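Local coordinates for protein putative isochorismatase (Streptomyces avermitilis, PDB 3KL2) that is of unestablished function but probably acts as a cysteine hydrolase of the isochorismatase family, at residues V29-Q34 and E129-L134; P74-P79 and T140-I145. One frame throughout, in Å; residues are numbered along the deposited sequence.

How the contacts relate
The two contacts illustrate how a three-layer alpha/beta domain can place a polar site beside an apolar interior. Their centres lie about 9 Å apart, and their segments alternate along the chain. Strands 26-31 and 75-78 are neighbours in the parallel sheet, and two probable backbone hydrogen bonds tie contact 1 to contact 2: A78 N to L30 O at 2.8 Å and E32 N to A78 O at 2.9 Å. N141 OD1 also takes a hydrogen bond from E129 N, joining the loop of contact 1 to the start of helix 142-149. Contact 1 brings together E32 and K131, which with C164 probably mark the active site, while contact 2 lies beside them in the hydrophobic interior.

Contact 1. Residues V29-Q34 and E129-L134; sequences VLIEYQ and EGKRGL
K131 reaches across from the loop after strand 126-127 to meet E32 and I31, and its NZ is shared between E32 OE1 and L134 O. The first part of its side chain runs out with CG anti to the backbone N (chi1 -165°), and the chain is bent at its last torsion (chi4 -48°). E32 OE1 lies alongside the end of this chain, 2.9 Å from K131 CE, and forms a salt bridge with NZ at 2.7 Å. NZ meets that oxygen nearly along its C-O axis, with the two side chains roughly perpendicular. K131 CE also rests 4.1 Å from I31 CG2. R132 points the other way: its NH1 donates to K131 O at 3.3 Å from above the carbonyl plane, and its guanidinium pairs with E129 of a second subunit. Beyond G133, the backbone returns so that L134 O accepts from K131 NZ at 2.9 Å, again from above the carbonyl plane. Both E32 and K131 also touch C164, at the start of helix 164-174. An acid just past the end of strand 26-31, a lysine in a loop and a cysteine at a helix start are consistent with the Asp-Lys-Cys triad of isochorismatase-like cysteine hydrolases, a glutamate here probably in the aspartate's place.

Contact 2. Residues P74-P79 and T140-I145; sequences PIMHAP and TNLDFI
M76, on strand 75-78, faces L142 and I145 on the first turn of helix 142-149, and its thioether end divides the apolar contact between them. The sulfur takes one partner: M76 SD lies 4.0 Å from L142 CD1, the chains meeting at a slant. The terminal methyl takes the other, with M76 CE 4.0 Å from I145 CG2 as the two side chains run past each other in opposite directions. M76 can serve both because its chain stays extended beyond CG (chi2 -170°), carrying sulfur and methyl well out from the strand. L142 does not start out aimed at the strand; with CG anti to the backbone N (chi1 -178°), its methyl end is brought nearer. I145 uses its short branch, CG2, and also rests on I126 of strand 126-127, as M76 does.

No hydrogen bond crosses between the two segments; those nearby lie within a segment or run to neighbours. T140 OG1 accepts from L142 N at 3.0 Å, with an N-H...O angle of 158°, forming an ST turn just ahead of the helix. I145 N donates to N141 O at 3.0 Å as part of the helix's first turn, and L142 and I145, three residues apart, both reach M76. On the strand side, M76 bonds through its backbone to I28 and L30 of the adjacent strand.

D143, which does not contact the strand, pairs with R175. F144 packs against G133 of a second subunit. With no hydrogen bond or ion pair crossing between the segments, helix 142-149 is joined to strand 75-78 by dispersion and hydrophobic burial, and the flexible, polarisable thioether supplies the strand's half of both close approaches.

Contact 1. Residues V29-Q34 and E129-L134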
ATOM      1  N   VAL A  29      -9.954   2.622 -17.346  1.00 20.16           N
ATOM      2  CA  VAL A  29      -9.803   1.425 -16.534  1.00 19.46           C
ATOM      3  C   VAL A  29     -11.178   0.762 -16.432  1.00 19.63           C
ATOM      4  O   VAL A  29     -12.115   1.364 -15.902  1.00 19.00           O
ATOM      5  CB  VAL A  29      -9.259   1.772 -15.145  1.00 19.96           C
ATOM      6  CG1 VAL A  29      -9.029   0.530 -14.359  1.00 17.75           C
ATOM      7  CG2 VAL A  29      -7.939   2.651 -15.270  1.00 18.80           C
ATOM      8  N   LEU A  30     -11.282  -0.455 -16.975  1.00 18.91           N
ATOM      9  CA  LEU A  30     -12.537  -1.201 -17.120  1.00 19.00           C
ATOM     10  C   LEU A  30     -12.622  -2.366 -16.136  1.00 18.45           C
ATOM     11  O   LEU A  30     -11.888  -3.346 -16.259  1.00 18.36           O
ATOM     12  CB  LEU A  30     -12.626  -1.772 -18.532  1.00 18.43           C
ATOM     13  CG  LEU A  30     -12.585  -0.704 -19.630  1.00 21.16           C
ATOM     14  CD1 LEU A  30     -12.674  -1.380 -21.034  1.00 19.05           C
ATOM     15  CD2 LEU A  30     -13.712   0.376 -19.406  1.00 19.70           C
ATOM     16  N   ILE A  31     -13.520  -2.266 -15.165  1.00 18.71           N
ATOM     17  CA  ILE A  31     -13.501  -3.186 -14.055  1.00 18.80           C
ATOM     18  C   ILE A  31     -14.522  -4.256 -14.314  1.00 19.51           C
ATOM     19  O   ILE A  31     -15.722  -3.969 -14.374  1.00 20.27           O
ATOM     20  CB  ILE A  31     -13.828  -2.516 -12.718  1.00 18.51           C
ATOM     21  CG1 ILE A  31     -12.825  -1.405 -12.414  1.00 20.59           C
ATOM     22  CG2 ILE A  31     -13.814  -3.563 -11.579  1.00 16.61           C
ATOM     23  CD1 ILE A  31     -13.079  -0.653 -11.092  1.00 19.78           C
ATOM     24  N   GLU A  32     -14.034  -5.487 -14.434  1.00 19.60           N
ATOM     25  CA  GLU A  32     -14.867  -6.673 -14.478  1.00 20.04           C
ATOM     26  C   GLU A  32     -15.927  -6.737 -15.585  1.00 20.01           C
ATOM     27  O   GLU A  32     -17.036  -7.260 -15.374  1.00 19.03           O
ATOM     28  CB  GLU A  32     -15.493  -6.887 -13.105  1.00 20.28           C
ATOM     29  CG  GLU A  32     -14.467  -7.526 -12.153  1.00 22.86           C
ATOM     30  CD  GLU A  32     -14.614  -7.086 -10.736  1.00 24.74           C
ATOM     31  OE1 GLU A  32     -13.554  -6.983 -10.085  1.00 22.27           O
ATOM     32  OE2 GLU A  32     -15.767  -6.822 -10.302  1.00 26.30           O
ATOM     33  N   TYR A  33     -15.577  -6.285 -16.788  1.00 18.98           N
ATOM     34  CA  TYR A  33     -16.472  -6.517 -17.886  1.00 17.98           C
ATOM     35  C   TYR A  33     -16.346  -7.958 -18.365  1.00 18.00           C
ATOM     36  O   TYR A  33     -15.942  -8.186 -19.498  1.00 17.39           O
ATOM     37  CB  TYR A  33     -16.193  -5.564 -19.006  1.00 18.32           C
ATOM     38  CG  TYR A  33     -16.649  -4.144 -18.772  1.00 18.51           C
ATOM     39  CD1 TYR A  33     -17.829  -3.663 -19.311  1.00 16.41           C
ATOM     40  CD2 TYR A  33     -15.868  -3.272 -18.030  1.00 19.89           C
ATOM     41  CE1 TYR A  33     -18.213  -2.317 -19.128  1.00 18.42           C
ATOM     42  CE2 TYR A  33     -16.252  -1.963 -17.822  1.00 20.14           C
ATOM     43  CZ  TYR A  33     -17.411  -1.491 -18.389  1.00 20.32           C
ATOM     44  OH  TYR A  33     -17.718  -0.178 -18.164  1.00 23.23           O
ATOM     45  N   GLN A  34     -16.714  -8.905 -17.488  1.00 16.95           N
ATOM     46  CA  GLN A  34     -16.597 -10.314 -17.741  1.00 17.18           C
ATOM     47  C   GLN A  34     -17.979 -10.919 -17.924  1.00 17.21           C
ATOM     48  O   GLN A  34     -18.944 -10.410 -17.367  1.00 19.39           O
ATOM     49  CB  GLN A  34     -15.892 -11.027 -16.574  1.00 17.14           C
ATOM     50  CG  GLN A  34     -14.380 -10.713 -16.473  1.00 18.15           C
ATOM     51  CD  GLN A  34     -13.873 -10.890 -15.100  1.00 16.49           C
ATOM     52  OE1 GLN A  34     -13.970  -9.965 -14.286  1.00 18.67           O
ATOM     53  NE2 GLN A  34     -13.412 -12.096 -14.781  1.00 14.79           N
ATOM     54  N   GLU A 129      -3.374  -7.608 -13.754  1.00 17.89           N
ATOM     55  CA  GLU A 129      -3.350  -8.928 -13.155  1.00 18.38           C
ATOM     56  C   GLU A 129      -3.344  -8.901 -11.646  1.00 17.89           C
ATOM     57  O   GLU A 129      -2.825  -7.978 -11.025  1.00 18.61           O
ATOM     58  CB  GLU A 129      -2.070  -9.660 -13.548  1.00 19.02           C
ATOM     59  CG  GLU A 129      -1.816  -9.825 -15.063  1.00 21.70           C
ATOM     60  CD  GLU A 129      -0.350 -10.241 -15.371  1.00 25.95           C
ATOM     61  OE1 GLU A 129      -0.015 -10.321 -16.568  1.00 28.07           O
ATOM     62  OE2 GLU A 129       0.473 -10.493 -14.435  1.00 30.23           O
ATOM     63  N   GLY A 130      -3.839  -9.966 -11.058  1.00 16.43           N
ATOM     64  CA  GLY A 130      -3.813 -10.125  -9.645  1.00 16.84           C
ATOM     65  C   GLY A 130      -5.193 -10.037  -8.972  1.00 16.97           C
ATOM     66  O   GLY A 130      -5.332 -10.573  -7.870  1.00 15.25           O
ATOM     67  N   LYS A 131      -6.177  -9.373  -9.608  1.00 16.56           N
ATOM     68  CA  LYS A 131      -7.401  -8.997  -8.891  1.00 17.87           C
ATOM     69  C   LYS A 131      -8.076 -10.177  -8.212  1.00 18.14           C
ATOM     70  O   LYS A 131      -8.465 -11.122  -8.868  1.00 18.62           O
ATOM     71  CB  LYS A 131      -8.460  -8.302  -9.755  1.00 17.82           C
ATOM     72  CG  LYS A 131      -9.577  -7.575  -8.904  1.00 17.08           C
ATOM     73  CD  LYS A 131     -10.333  -6.557  -9.776  1.00 21.16           C
ATOM     74  CE  LYS A 131     -11.242  -5.537  -9.012  1.00 23.21           C
ATOM     75  NZ  LYS A 131     -12.148  -6.160  -7.987  1.00 22.85           N
ATOM     76  N   ARG A 132      -8.214 -10.075  -6.903  1.00 18.29           N
ATOM     77  CA  ARG A 132      -8.899 -11.063  -6.093  1.00 19.74           C
ATOM     78  C   ARG A 132      -9.921 -10.479  -5.116  1.00 20.23           C
ATOM     79  O   ARG A 132     -10.713 -11.208  -4.562  1.00 19.66           O
ATOM     80  CB  ARG A 132      -7.890 -11.838  -5.289  1.00 19.52           C
ATOM     81  CG  ARG A 132      -7.045 -12.762  -6.113  1.00 21.17           C
ATOM     82  CD  ARG A 132      -7.833 -13.876  -6.655  1.00 22.74           C
ATOM     83  NE  ARG A 132      -6.990 -14.898  -7.220  1.00 23.13           N
ATOM     84  CZ  ARG A 132      -6.374 -14.816  -8.399  1.00 21.35           C
ATOM     85  NH1 ARG A 132      -6.499 -13.733  -9.183  1.00 20.84           N
ATOM     86  NH2 ARG A 132      -5.642 -15.850  -8.801  1.00 20.07           N
ATOM     87  N   GLY A 133      -9.880  -9.163  -4.906  1.00 21.40           N
ATOM     88  CA  GLY A 133     -10.796  -8.501  -4.020  1.00 20.78           C
ATOM     89  C   GLY A 133     -11.547  -7.523  -4.845  1.00 20.45           C
ATOM     90  O   GLY A 133     -11.695  -7.701  -6.046  1.00 20.09           O
ATOM     91  N   LEU A 134     -12.032  -6.476  -4.192  1.00 20.70           N
ATOM     92  CA  LEU A 134     -12.927  -5.526  -4.822  1.00 19.77           C
ATOM     93  C   LEU A 134     -12.211  -4.297  -5.289  1.00 20.62           C
ATOM     94  O   LEU A 134     -12.460  -3.763  -6.403  1.00 21.76           O
ATOM     95  CB  LEU A 134     -14.028  -5.144  -3.833  1.00 20.00           C
ATOM     96  CG  LEU A 134     -14.903  -6.285  -3.245  1.00 19.02           C
ATOM     97  CD1 LEU A 134     -15.362  -7.314  -4.329  1.00 16.61           C
ATOM     98  CD2 LEU A 134     -14.226  -6.961  -2.099  1.00 16.33           C
TER

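Contact 2. Residues P74-P79 and T140-I145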
ATOM      1  N   PRO A  74      -4.431   4.670 -23.268  1.00 23.63           N
ATOM      2  CA  PRO A  74      -4.343   3.295 -22.810  1.00 23.52           C
ATOM      3  C   PRO A  74      -5.673   2.821 -22.230  1.00 23.24           C
ATOM      4  O   PRO A  74      -6.294   3.521 -21.428  1.00 23.71           O
ATOM      5  CB  PRO A  74      -3.280   3.354 -21.732  1.00 23.58           C
ATOM      6  CG  PRO A  74      -2.442   4.530 -22.099  1.00 24.55           C
ATOM      7  CD  PRO A  74      -3.352   5.511 -22.725  1.00 23.61           C
ATOM      8  N   ILE A  75      -6.127   1.669 -22.715  1.00 22.78           N
ATOM      9  CA  ILE A  75      -7.274   0.985 -22.187  1.00 22.49           C
ATOM     10  C   ILE A  75      -6.701  -0.100 -21.287  1.00 22.48           C
ATOM     11  O   ILE A  75      -5.889  -0.870 -21.735  1.00 23.16           O
ATOM     12  CB  ILE A  75      -8.068   0.338 -23.327  1.00 22.32           C
ATOM     13  CG1 ILE A  75      -8.377   1.360 -24.456  1.00 23.41           C
ATOM     14  CG2 ILE A  75      -9.312  -0.290 -22.821  1.00 23.59           C
ATOM     15  CD1 ILE A  75      -9.064   2.678 -24.034  1.00 21.48           C
ATOM     16  N   MET A  76      -7.115  -0.155 -20.024  1.00 22.92           N
ATOM     17  CA  MET A  76      -6.642  -1.160 -19.062  1.00 22.51           C
ATOM     18  C   MET A  76      -7.810  -2.003 -18.518  1.00 23.42           C
ATOM     19  O   MET A  76      -8.714  -1.444 -17.930  1.00 24.50           O
ATOM     20  CB  MET A  76      -6.012  -0.439 -17.899  1.00 21.70           C
ATOM     21  CG  MET A  76      -4.777   0.366 -18.279  1.00 21.33           C
ATOM     22  SD  MET A  76      -3.901   0.956 -16.857  1.00 12.15           S
ATOM     23  CE  MET A  76      -2.696   1.894 -17.750  1.00 16.72           C
ATOM     24  N   HIS A  77      -7.783  -3.331 -18.690  1.00 23.48           N
ATOM     25  CA  HIS A  77      -8.872  -4.206 -18.240  1.00 23.11           C
ATOM     26  C   HIS A  77      -8.530  -4.821 -16.907  1.00 21.92           C
ATOM     27  O   HIS A  77      -7.423  -5.308 -16.704  1.00 20.60           O
ATOM     28  CB  HIS A  77      -9.091  -5.374 -19.228  1.00 23.96           C
ATOM     29  CG  HIS A  77      -9.497  -4.965 -20.616  1.00 26.63           C
ATOM     30  ND1 HIS A  77     -10.806  -4.698 -20.963  1.00 29.63           N
ATOM     31  CD2 HIS A  77      -8.774  -4.853 -21.758  1.00 29.81           C
ATOM     32  CE1 HIS A  77     -10.864  -4.422 -22.255  1.00 31.36           C
ATOM     33  NE2 HIS A  77      -9.646  -4.507 -22.762  1.00 31.48           N
ATOM     34  N   ALA A  78      -9.512  -4.882 -16.016  1.00 21.85           N
ATOM     35  CA  ALA A  78      -9.284  -5.353 -14.662  1.00 20.42           C
ATOM     36  C   ALA A  78     -10.304  -6.414 -14.354  1.00 19.87           C
ATOM     37  O   ALA A  78     -11.298  -6.149 -13.708  1.00 19.48           O
ATOM     38  CB  ALA A  78      -9.347  -4.207 -13.669  1.00 20.19           C
ATOM     39  N   PRO A  79     -10.063  -7.641 -14.843  1.00 19.39           N
ATOM     40  CA  PRO A  79     -10.938  -8.760 -14.570  1.00 18.95           C
ATOM     41  C   PRO A  79     -10.600  -9.362 -13.240  1.00 18.70           C
ATOM     42  O   PRO A  79      -9.474  -9.245 -12.787  1.00 19.51           O
ATOM     43  CB  PRO A  79     -10.616  -9.735 -15.710  1.00 18.87           C
ATOM     44  CG  PRO A  79      -9.174  -9.552 -15.950  1.00 19.39           C
ATOM     45  CD  PRO A  79      -8.925  -8.037 -15.676  1.00 20.36           C
ATOM     46  N   THR A 140      -3.588  -6.021  -7.268  1.00 16.97           N
ATOM     47  CA  THR A 140      -3.088  -6.040  -8.605  1.00 15.66           C
ATOM     48  C   THR A 140      -1.872  -5.133  -8.835  1.00 16.17           C
ATOM     49  O   THR A 140      -1.422  -4.439  -7.934  1.00 15.85           O
ATOM     50  CB  THR A 140      -4.171  -5.575  -9.566  1.00 16.01           C
ATOM     51  OG1 THR A 140      -4.237  -4.145  -9.563  1.00 11.90           O
ATOM     52  CG2 THR A 140      -5.480  -6.196  -9.215  1.00 15.75           C
ATOM     53  N   ASN A 141      -1.387  -5.140 -10.093  1.00 16.80           N
ATOM     54  CA  ASN A 141      -0.328  -4.263 -10.601  1.00 16.60           C
ATOM     55  C   ASN A 141      -0.820  -2.935 -11.148  1.00 16.28           C
ATOM     56  O   ASN A 141      -0.086  -2.234 -11.854  1.00 16.67           O
ATOM     57  CB  ASN A 141       0.509  -4.964 -11.681  1.00 17.34           C
ATOM     58  CG  ASN A 141      -0.321  -5.519 -12.860  1.00 15.34           C
ATOM     59  OD1 ASN A 141      -1.519  -5.362 -12.916  1.00 16.07           O
ATOM     60  ND2 ASN A 141       0.340  -6.189 -13.773  1.00 11.82           N
ATOM     61  N   LEU A 142      -2.054  -2.580 -10.839  1.00 15.89           N
ATOM     62  CA  LEU A 142      -2.599  -1.352 -11.388  1.00 15.97           C
ATOM     63  C   LEU A 142      -1.809  -0.114 -11.014  1.00 16.56           C
ATOM     64  O   LEU A 142      -1.466   0.686 -11.912  1.00 17.33           O
ATOM     65  CB  LEU A 142      -4.046  -1.139 -10.957  1.00 15.73           C
ATOM     66  CG  LEU A 142      -4.689   0.141 -11.561  1.00 14.41           C
ATOM     67  CD1 LEU A 142      -4.709   0.048 -13.051  1.00 13.65           C
ATOM     68  CD2 LEU A 142      -6.119   0.400 -11.016  1.00 14.48           C
ATOM     69  N   ASP A 143      -1.578   0.091  -9.715  1.00 16.38           N
ATOM     70  CA  ASP A 143      -0.832   1.257  -9.248  1.00 17.57           C
ATOM     71  C   ASP A 143       0.567   1.327  -9.861  1.00 17.55           C
ATOM     72  O   ASP A 143       0.982   2.396 -10.374  1.00 17.47           O
ATOM     73  CB  ASP A 143      -0.632   1.212  -7.749  1.00 19.27           C
ATOM     74  CG  ASP A 143      -0.406   2.585  -7.149  1.00 22.87           C
ATOM     75  OD1 ASP A 143      -0.593   3.612  -7.841  1.00 29.34           O
ATOM     76  OD2 ASP A 143      -0.138   2.621  -5.944  1.00 28.72           O
ATOM     77  N   PHE A 144       1.288   0.200  -9.828  1.00 15.36           N
ATOM     78  CA  PHE A 144       2.603   0.131 -10.466  1.00 15.83           C
ATOM     79  C   PHE A 144       2.619   0.571 -11.953  1.00 15.70           C
ATOM     80  O   PHE A 144       3.476   1.316 -12.381  1.00 15.35           O
ATOM     81  CB  PHE A 144       3.141  -1.271 -10.386  1.00 16.20           C
ATOM     82  CG  PHE A 144       4.531  -1.395 -10.843  1.00 16.96           C
ATOM     83  CD1 PHE A 144       5.572  -1.476  -9.925  1.00 17.16           C
ATOM     84  CD2 PHE A 144       4.820  -1.429 -12.196  1.00 15.25           C
ATOM     85  CE1 PHE A 144       6.881  -1.603 -10.373  1.00 17.47           C
ATOM     86  CE2 PHE A 144       6.122  -1.533 -12.629  1.00 14.46           C
ATOM     87  CZ  PHE A 144       7.135  -1.620 -11.750  1.00 16.63           C
ATOM     88  N   ILE A 145       1.659   0.098 -12.720  1.00 15.42           N
ATOM     89  CA  ILE A 145       1.653   0.328 -14.149  1.00 15.65           C
ATOM     90  C   ILE A 145       1.269   1.773 -14.441  1.00 16.80           C
ATOM     91  O   ILE A 145       1.891   2.407 -15.287  1.00 17.27           O
ATOM     92  CB  ILE A 145       0.721  -0.693 -14.869  1.00 15.22           C
ATOM     93  CG1 ILE A 145       1.352  -2.079 -14.781  1.00 14.66           C
ATOM     94  CG2 ILE A 145       0.415  -0.260 -16.340  1.00 16.11           C
ATOM     95  CD1 ILE A 145       0.492  -3.248 -15.207  1.00 14.04           C
TER